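Local coordinates for protein possible glutathione S-transferase (Rhodopseudomonas palustris, PDB 3M8N) that probably catalyses the transfer of glutathione to electrophilic compounds, as a glutathione S-transferase, at residues T86-D89 with R90-L94; A111-W114 with L115-K119; D131-E134 with R135-A139; R191-T195 with P196-T200. All coordinates share one frame; numbering follows the deposited sequence.

In the fold
All four contacts lie in the helical GST C-terminal region, and each is local along the chain. Contacts 1 and 2 sit near the two ends of helix 87-117, on opposite sides of the centre of the chain. Their centres are about 33 Å apart. Contact 1 faces the second subunit; contacts 2 to 4 touch no other chain. Contact 3 lies on the next helix, 129-146, and meets contact 2 where Trp114 CD1 packs 3.5 Å from Trp132 CH2. Contact 4 spans residues of helix 183-193 and the loop after it, and borders helix 13-24 of the thioredoxin-like N-terminal domain. Its nearest atoms are about 10 Å from contact 2 and about 13 Å from contact 1.

Contact 1: residues T86-D89 with R90-L94; sequences TRMD and RAEAL
Arg90 N bonds to Thr86 O at 3.1 Å, almost straight at 175°. This closes the first turn of helix 87-117. Thr86 is the N-cap of that helix, and its OG1 accepts from Asp89 N at 3.2 Å. The next carbonyls are also used. Arg87 O takes Ala91 N, Met88 O takes Glu92 N at 3.0 Å, and Asp89 O takes Ala93 N.

Arg90 turns CG beside its own backbone N (chi1 -66°). CG therefore lies 3.3 Å from Thr86 O, and the extended chain carries NE on to a hydrogen bond with Pro84 O.

On another side, Asp89 and Glu92 point the same way, with Asp89 OD1 3.9 Å from Glu92 OE1. The methyl CE of selenomethionine Met88 lies 3.4 Å from Glu92 OE2. Both acids find their mate in Arg64 of the second subunit, whose NH2 forms salt bridges with Asp89 OD1 and Glu92 OE2.

The arginine probably offsets the repulsion of the two close carboxylates. The paired carboxylates thus form an acidic site for one arginine across the dimer interface, while the N-cap and backbone bonds fix the turn that carries them.

Contact 2: residues A111-W114 with L115-K119; sequences AYFW and LCLVK
The Phe113 ring meets two side chains of the next turn obliquely. These residues form the C-terminal end of helix 87-117 of the GST C-terminal domain, where the chain widens into a pi-type turn. Val118 CG2 comes to 3.2 Å from Phe113 CE2, and Leu117 CD2 lies 3.7 Å from Phe113 CD1. In the plane of this ring, at its edge, is Trp114 CD1. In turn, Phe113 CD2 stands 3.6 Å over one face of the Trp114 ring, near its margin. Val118 also approaches the indole obliquely, with CG2 4.0 Å from Trp114 CE3; the two side chains lie side by side.

Val118 is the first residue to leave helical backbone angles. Phe113 CG is anti to the backbone N (chi1 180°), which swings the ring toward Leu117 and Val118. With an alanine in place of Phe113, Val118 CG2 and Leu117 CD2 would probably lose the ring that both pack against.

The Tyr112 ring has Cys116 on an oblique approach, with SG 5.1 Å from the centroid, a sulfur-aromatic contact. Cys116 also touches Cys175. A disulfide between these two has been seen in another structure of the protein but is absent here. Tyr112 OH bonds to Arg11 O.

The wider turn shows in the backbone bonds. Phe113 O accepts twice: Leu117 N sits 53° out of the carbonyl plane at 2.9 Å, and Val118 N, also at 2.9 Å, approaches almost in line with the carbonyl bond.

Contact 3: residues D131-E134 with R135-A139; sequences DWLE and RGYAA
Arg135 starts against Asp131 O of the preceding turn of helix 129-146, a regular alpha helix of the GST C-terminal domain, and ends beside Glu134. Its CB is 3.2 Å from Asp131 O. With CG anti to the carbonyl carbon and beside the backbone N (chi1 -57°), CG comes to 3.0 Å from that same oxygen. The chain then bends at chi2 and chi3, which turns the guanidinium alongside Glu134. NE gives a weak hydrogen bond to Glu134 OE2 at 3.4 Å, part of a salt bridge. CZ and NH2 stand farther from that oxygen, NH2 at 3.9 Å.

The oxygen meets the guanidinium at its edge, near the plane. The carboxylate and guanidinium planes are only 16° apart, and the two side chains point the same way. Glu134 is itself bent at chi2. Both residues are exposed, and the bond between them is long. Arg135 also touches Asn107 on helix 87-117.

Beneath the charged pair run the usual backbone bonds. Arg135 N reaches Asp131 O at 2.6 Å and Gly136 N reaches Trp132 O at 2.7 Å. Ala138 N binds Glu134 O.

On another flank, Tyr137 links the helix to the rest of the domain. Its OH bonds to Asp178 N, and its ring meets Phe177 edge-to-face. Leu133 also packs on Phe177. Within the helix, Leu133 O takes Tyr137 N at 3.0 Å and lies obliquely by the Tyr137 ring, 3.1 Å from CD2.

Contact 4: residues R191-T195 with P196-T200; sequences RVEQT and PGFIT
Phe198 N bonds back to Thr195 O at 3.2 Å, with an N-H...O angle of 140°. This closes a type II beta turn from Thr195 to Phe198, just after helix 183-193. Gly197 takes the positive phi that the turn needs; a side chain there would be jammed against the preceding carbonyl. A second set of hydrogen bonds gathers on Val192 O, which accepts from Thr195 OG1 at 3.1 Å and from Thr195 N at 3.3 Å, both from the same face of its plane.

The turn brings the Phe198 ring back against the helix in a CH-pi contact. Glu193 CA lies over the ring centre, 3.7 Å from the centroid and 12° off the normal. Glu193 CG sits over the same face, 3.6 Å from Phe198 CZ. Phe198 CG is anti to the backbone N (chi1 174°), which sends the ring along Glu193.

Apolar packing adds Val192 CG1, which is 4.2 Å from Phe198 CE1. Thr195 CG2 is tight against Pro196 CD at 3.5 Å. Beyond the two segments, the ring meets Tyr166 nearly at a right angle and packs on Tyr16 and Leu20 of helix 13-24. Replacing Phe198 by serine would probably open a gap between Glu193 and helix 13-24 and lose the CH-pi contact.

Glu193 thus gives its CA and CG to the ring face, while its OE2 bonds to Tyr166 OH. One acidic residue serves both an apolar and a polar neighbour where the loop after helix 183-193 packs near helix 13-24.

Contact 1: residues T86-D89 with R90-L94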
# COMPACT_ATOMS: atom_id res chain seq x y z
N THR A 86 3.72 -9.46 -17.53
CA THR A 86 4.58 -10.39 -16.85
C THR A 86 4.41 -10.32 -15.34
O THR A 86 3.94 -9.35 -14.80
CB THR A 86 6.06 -10.24 -17.26
OG1 THR A 86 6.63 -9.08 -16.65
CG2 THR A 86 6.24 -10.16 -18.78
N ARG A 87 4.76 -11.40 -14.69
CA ARG A 87 4.71 -11.44 -13.26
C ARG A 87 5.53 -10.31 -12.62
O ARG A 87 5.12 -9.73 -11.63
CB ARG A 87 5.23 -12.79 -12.81
CG ARG A 87 5.09 -13.05 -11.34
CD ARG A 87 5.29 -14.46 -11.10
NE ARG A 87 5.93 -14.61 -9.81
CZ ARG A 87 6.45 -15.74 -9.35
NH1 ARG A 87 6.39 -16.85 -10.09
NH2 ARG A 87 7.02 -15.76 -8.15
N MSE A 88 6.71 -10.03 -13.19
CA MSE A 88 7.59 -9.03 -12.67
C MSE A 88 7.07 -7.61 -12.87
O MSE A 88 7.15 -6.78 -11.99
CB MSE A 88 8.96 -9.23 -13.28
CG MSE A 88 9.99 -8.29 -12.71
SE MSE A 88 10.33 -8.25 -10.76
CE MSE A 88 11.57 -6.69 -10.73
N ASP A 89 6.49 -7.35 -14.01
CA ASP A 89 5.88 -6.06 -14.26
C ASP A 89 4.65 -5.74 -13.41
O ASP A 89 4.45 -4.63 -13.00
CB ASP A 89 5.50 -6.00 -15.72
CG ASP A 89 6.67 -5.65 -16.61
OD1 ASP A 89 7.84 -5.45 -16.15
OD2 ASP A 89 6.40 -5.55 -17.79
N ARG A 90 3.79 -6.71 -13.23
CA ARG A 90 2.77 -6.60 -12.25
C ARG A 90 3.28 -6.28 -10.85
O ARG A 90 2.68 -5.49 -10.16
CB ARG A 90 1.96 -7.89 -12.28
CG ARG A 90 1.24 -8.05 -13.54
CD ARG A 90 0.54 -9.33 -13.46
NE ARG A 90 -0.16 -9.58 -14.69
CZ ARG A 90 -0.54 -10.80 -15.07
NH1 ARG A 90 -0.29 -11.84 -14.29
NH2 ARG A 90 -1.15 -10.99 -16.22
N ALA A 91 4.36 -6.91 -10.41
CA ALA A 91 4.89 -6.74 -9.07
C ALA A 91 5.49 -5.35 -8.93
O ALA A 91 5.37 -4.73 -7.90
CB ALA A 91 5.91 -7.82 -8.76
N GLU A 92 6.09 -4.81 -9.99
CA GLU A 92 6.56 -3.44 -10.01
C GLU A 92 5.49 -2.42 -9.95
O GLU A 92 5.68 -1.45 -9.31
CB GLU A 92 7.42 -3.12 -11.24
CG GLU A 92 8.66 -3.94 -11.36
CD GLU A 92 9.49 -3.56 -12.60
OE1 GLU A 92 9.01 -2.78 -13.50
OE2 GLU A 92 10.65 -4.05 -12.65
N ALA A 93 4.36 -2.64 -10.60
CA ALA A 93 3.19 -1.77 -10.43
C ALA A 93 2.76 -1.72 -9.00
O ALA A 93 2.47 -0.66 -8.52
CB ALA A 93 2.02 -2.22 -11.32
N LEU A 94 2.71 -2.87 -8.31
CA LEU A 94 2.35 -2.96 -6.91
C LEU A 94 3.39 -2.34 -6.04
O LEU A 94 3.06 -1.70 -5.09
CB LEU A 94 2.09 -4.44 -6.47
CG LEU A 94 0.74 -5.03 -6.92
CD1 LEU A 94 0.74 -6.52 -6.85
CD2 LEU A 94 -0.53 -4.42 -6.28

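Contact 2: residues A111-W114 with L115-K119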
# COMPACT_ATOMS: atom_id res chain seq x y z
N ALA A 111 -0.89 16.58 4.07
CA ALA A 111 -0.73 17.97 3.63
C ALA A 111 -1.97 18.45 2.89
O ALA A 111 -2.59 19.44 3.26
CB ALA A 111 0.57 18.13 2.75
N TYR A 112 -2.38 17.70 1.86
CA TYR A 112 -3.61 17.98 1.12
C TYR A 112 -4.84 18.03 2.01
O TYR A 112 -5.72 18.89 1.90
CB TYR A 112 -3.82 16.95 -0.02
CG TYR A 112 -5.16 17.09 -0.69
CD1 TYR A 112 -5.40 18.10 -1.62
CD2 TYR A 112 -6.22 16.23 -0.37
CE1 TYR A 112 -6.62 18.25 -2.21
CE2 TYR A 112 -7.45 16.37 -0.95
CZ TYR A 112 -7.65 17.39 -1.87
OH TYR A 112 -8.87 17.55 -2.44
N PHE A 113 -4.95 17.05 2.88
CA PHE A 113 -6.17 16.94 3.65
C PHE A 113 -6.28 18.14 4.56
O PHE A 113 -7.33 18.80 4.60
CB PHE A 113 -6.20 15.63 4.46
CG PHE A 113 -7.44 15.48 5.27
CD1 PHE A 113 -8.62 15.04 4.66
CD2 PHE A 113 -7.45 15.79 6.62
CE1 PHE A 113 -9.80 14.92 5.41
CE2 PHE A 113 -8.61 15.67 7.38
CZ PHE A 113 -9.78 15.22 6.79
N TRP A 114 -5.20 18.39 5.29
CA TRP A 114 -5.18 19.39 6.37
C TRP A 114 -5.06 20.81 5.84
O TRP A 114 -5.81 21.67 6.26
CB TRP A 114 -4.08 19.07 7.42
CG TRP A 114 -4.45 17.88 8.20
CD1 TRP A 114 -3.95 16.61 8.06
CD2 TRP A 114 -5.44 17.81 9.21
NE1 TRP A 114 -4.59 15.76 8.93
CE2 TRP A 114 -5.50 16.48 9.65
CE3 TRP A 114 -6.29 18.76 9.80
CZ2 TRP A 114 -6.36 16.07 10.65
CZ3 TRP A 114 -7.13 18.36 10.79
CH2 TRP A 114 -7.16 17.02 11.22
N LEU A 115 -4.18 21.00 4.86
CA LEU A 115 -3.96 22.33 4.31
C LEU A 115 -4.97 22.76 3.27
O LEU A 115 -5.19 23.93 3.07
CB LEU A 115 -2.54 22.49 3.78
CG LEU A 115 -1.42 22.11 4.72
CD1 LEU A 115 -0.06 22.42 4.09
CD2 LEU A 115 -1.58 22.76 6.15
N CYS A 116 -5.59 21.82 2.58
CA CYS A 116 -6.50 22.19 1.50
C CYS A 116 -7.92 21.81 1.81
O CYS A 116 -8.83 22.49 1.35
CB CYS A 116 -6.10 21.64 0.09
SG CYS A 116 -4.36 21.90 -0.58
N LEU A 117 -8.16 20.76 2.57
CA LEU A 117 -9.55 20.31 2.72
C LEU A 117 -10.27 20.69 4.02
O LEU A 117 -11.44 21.05 4.02
CB LEU A 117 -9.57 18.81 2.47
CG LEU A 117 -10.80 18.06 2.03
CD1 LEU A 117 -11.40 18.69 0.79
CD2 LEU A 117 -10.35 16.63 1.75
N VAL A 118 -9.57 20.56 5.15
CA VAL A 118 -10.14 20.86 6.45
C VAL A 118 -10.10 22.34 6.68
O VAL A 118 -9.03 22.95 6.64
CB VAL A 118 -9.32 20.23 7.53
CG1 VAL A 118 -9.66 20.80 8.87
CG2 VAL A 118 -9.54 18.75 7.51
N LYS A 119 -11.27 22.93 6.90
CA LYS A 119 -11.36 24.38 7.09
C LYS A 119 -10.54 24.80 8.33
O LYS A 119 -10.66 24.17 9.38
CB LYS A 119 -12.83 24.82 7.18
CG LYS A 119 -13.09 26.20 6.68
CD LYS A 119 -14.03 26.92 7.64
CE LYS A 119 -13.41 28.21 8.16
NZ LYS A 119 -13.21 29.22 7.08

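Contact 3: residues D131-E134 with R135-A139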
# COMPACT_ATOMS: atom_id res chain seq x y z
N ASP A 131 7.76 17.86 8.44
CA ASP A 131 7.94 16.45 8.13
C ASP A 131 7.23 16.07 6.86
O ASP A 131 7.80 15.36 6.05
CB ASP A 131 7.36 15.62 9.22
CG ASP A 131 8.25 15.55 10.38
OD1 ASP A 131 9.47 15.38 10.13
OD2 ASP A 131 7.72 15.69 11.53
N TRP A 132 5.98 16.52 6.71
CA TRP A 132 5.19 16.24 5.52
C TRP A 132 5.98 16.73 4.33
O TRP A 132 6.18 15.99 3.37
CB TRP A 132 3.82 16.90 5.59
CG TRP A 132 3.00 16.24 6.56
CD1 TRP A 132 3.20 15.01 7.10
CD2 TRP A 132 1.82 16.75 7.15
NE1 TRP A 132 2.20 14.71 8.00
CE2 TRP A 132 1.34 15.77 8.05
CE3 TRP A 132 1.10 17.95 7.01
CZ2 TRP A 132 0.17 15.95 8.81
CZ3 TRP A 132 -0.10 18.11 7.78
CH2 TRP A 132 -0.53 17.11 8.65
N LEU A 133 6.46 17.97 4.44
CA LEU A 133 7.28 18.56 3.41
C LEU A 133 8.60 17.77 3.27
O LEU A 133 8.98 17.31 2.18
CB LEU A 133 7.52 20.05 3.70
CG LEU A 133 6.35 21.02 3.48
CD1 LEU A 133 6.82 22.47 3.34
CD2 LEU A 133 5.54 20.71 2.25
N GLU A 134 9.29 17.60 4.38
CA GLU A 134 10.53 16.90 4.31
C GLU A 134 10.32 15.50 3.63
O GLU A 134 11.09 15.12 2.75
CB GLU A 134 11.23 16.92 5.70
CG GLU A 134 11.88 15.62 6.24
CD GLU A 134 12.92 14.95 5.31
OE1 GLU A 134 13.87 15.66 4.88
OE2 GLU A 134 12.80 13.72 5.01
N ARG A 135 9.28 14.76 4.03
CA ARG A 135 9.16 13.36 3.61
C ARG A 135 8.53 13.26 2.23
O ARG A 135 8.87 12.37 1.48
CB ARG A 135 8.33 12.53 4.61
CG ARG A 135 8.81 12.51 6.03
CD ARG A 135 9.46 11.20 6.29
NE ARG A 135 10.66 11.06 5.45
CZ ARG A 135 11.23 9.90 5.10
NH1 ARG A 135 10.69 8.72 5.51
NH2 ARG A 135 12.32 9.92 4.32
N GLY A 136 7.62 14.17 1.93
CA GLY A 136 7.02 14.32 0.60
C GLY A 136 8.03 14.68 -0.48
O GLY A 136 7.92 14.20 -1.58
N TYR A 137 9.04 15.50 -0.15
CA TYR A 137 10.03 15.88 -1.12
C TYR A 137 10.99 14.74 -1.34
O TYR A 137 11.49 14.57 -2.43
CB TYR A 137 10.80 17.11 -0.65
CG TYR A 137 10.16 18.45 -0.98
CD1 TYR A 137 9.89 18.81 -2.29
CD2 TYR A 137 9.84 19.34 0.03
CE1 TYR A 137 9.29 20.03 -2.60
CE2 TYR A 137 9.24 20.59 -0.26
CZ TYR A 137 8.98 20.93 -1.57
OH TYR A 137 8.39 22.13 -1.87
N ALA A 138 11.27 13.96 -0.31
CA ALA A 138 12.10 12.81 -0.50
C ALA A 138 11.41 11.80 -1.43
O ALA A 138 12.07 11.15 -2.21
CB ALA A 138 12.42 12.20 0.80
N ALA A 139 10.08 11.69 -1.34
CA ALA A 139 9.27 10.81 -2.22
C ALA A 139 9.28 11.31 -3.68
O ALA A 139 9.58 10.55 -4.62
CB ALA A 139 7.84 10.64 -1.68

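Contact 4: residues R191-T195 with P196-T200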
# COMPACT_ATOMS: atom_id res chain seq x y z
N ARG A 191 1.67 13.71 -18.99
CA ARG A 191 1.45 12.50 -19.79
C ARG A 191 0.20 11.75 -19.35
O ARG A 191 -0.62 11.32 -20.16
CB ARG A 191 2.67 11.65 -19.60
CG ARG A 191 2.91 10.66 -20.61
CD ARG A 191 4.23 9.92 -20.31
NE ARG A 191 5.38 10.76 -20.58
CZ ARG A 191 6.28 11.23 -19.72
NH1 ARG A 191 6.27 10.93 -18.44
NH2 ARG A 191 7.24 12.03 -20.17
N VAL A 192 0.01 11.65 -18.05
CA VAL A 192 -1.19 11.10 -17.47
C VAL A 192 -2.44 11.87 -17.82
O VAL A 192 -3.43 11.30 -18.23
CB VAL A 192 -1.07 10.94 -15.92
CG1 VAL A 192 -2.38 10.48 -15.36
CG2 VAL A 192 -0.02 9.95 -15.62
N GLU A 193 -2.41 13.16 -17.66
CA GLU A 193 -3.50 14.00 -18.14
C GLU A 193 -3.85 13.92 -19.64
O GLU A 193 -4.90 14.31 -19.97
CB GLU A 193 -3.31 15.44 -17.68
CG GLU A 193 -3.06 15.54 -16.24
CD GLU A 193 -2.29 16.71 -15.84
OE1 GLU A 193 -1.84 17.50 -16.69
OE2 GLU A 193 -2.12 16.87 -14.64
N GLN A 194 -2.97 13.42 -20.51
CA GLN A 194 -3.27 13.43 -21.92
C GLN A 194 -3.73 12.10 -22.41
O GLN A 194 -3.96 11.97 -23.62
CB GLN A 194 -2.12 13.86 -22.85
CG GLN A 194 -1.11 14.76 -22.27
CD GLN A 194 -1.26 16.24 -22.55
OE1 GLN A 194 -2.11 16.91 -21.97
NE2 GLN A 194 -0.32 16.79 -23.34
N THR A 195 -3.83 11.13 -21.48
CA THR A 195 -4.41 9.82 -21.73
C THR A 195 -5.84 10.01 -22.04
O THR A 195 -6.51 10.79 -21.41
CB THR A 195 -4.34 8.89 -20.47
OG1 THR A 195 -3.00 8.80 -20.02
CG2 THR A 195 -4.78 7.49 -20.76
N PRO A 196 -6.32 9.28 -23.05
CA PRO A 196 -7.70 9.44 -23.44
C PRO A 196 -8.61 9.00 -22.34
O PRO A 196 -8.36 7.98 -21.72
CB PRO A 196 -7.84 8.47 -24.63
CG PRO A 196 -6.47 8.37 -25.17
CD PRO A 196 -5.56 8.45 -24.00
N GLY A 197 -9.66 9.75 -22.10
CA GLY A 197 -10.58 9.45 -21.05
C GLY A 197 -10.20 9.97 -19.70
O GLY A 197 -10.86 9.65 -18.74
N PHE A 198 -9.16 10.79 -19.62
CA PHE A 198 -8.73 11.34 -18.38
C PHE A 198 -9.83 12.24 -17.88
O PHE A 198 -10.52 12.88 -18.68
CB PHE A 198 -7.43 12.11 -18.55
CG PHE A 198 -6.98 12.85 -17.30
CD1 PHE A 198 -6.18 12.24 -16.34
CD2 PHE A 198 -7.39 14.14 -17.05
CE1 PHE A 198 -5.79 12.92 -15.20
CE2 PHE A 198 -6.99 14.79 -15.92
CZ PHE A 198 -6.17 14.18 -14.99
N ILE A 199 -10.03 12.24 -16.55
CA ILE A 199 -10.93 13.17 -15.82
C ILE A 199 -10.20 13.84 -14.67
O ILE A 199 -9.26 13.31 -14.11
CB ILE A 199 -12.18 12.53 -15.33
CG1 ILE A 199 -11.85 11.35 -14.39
CG2 ILE A 199 -13.03 12.13 -16.52
CD1 ILE A 199 -12.96 10.91 -13.50
N THR A 200 -10.63 15.05 -14.34
CA THR A 200 -10.01 15.77 -13.26
C THR A 200 -10.73 15.40 -11.98
O THR A 200 -11.76 14.77 -12.03
CB THR A 200 -10.14 17.25 -13.45
OG1 THR A 200 -11.52 17.57 -13.42
CG2 THR A 200 -9.55 17.68 -14.76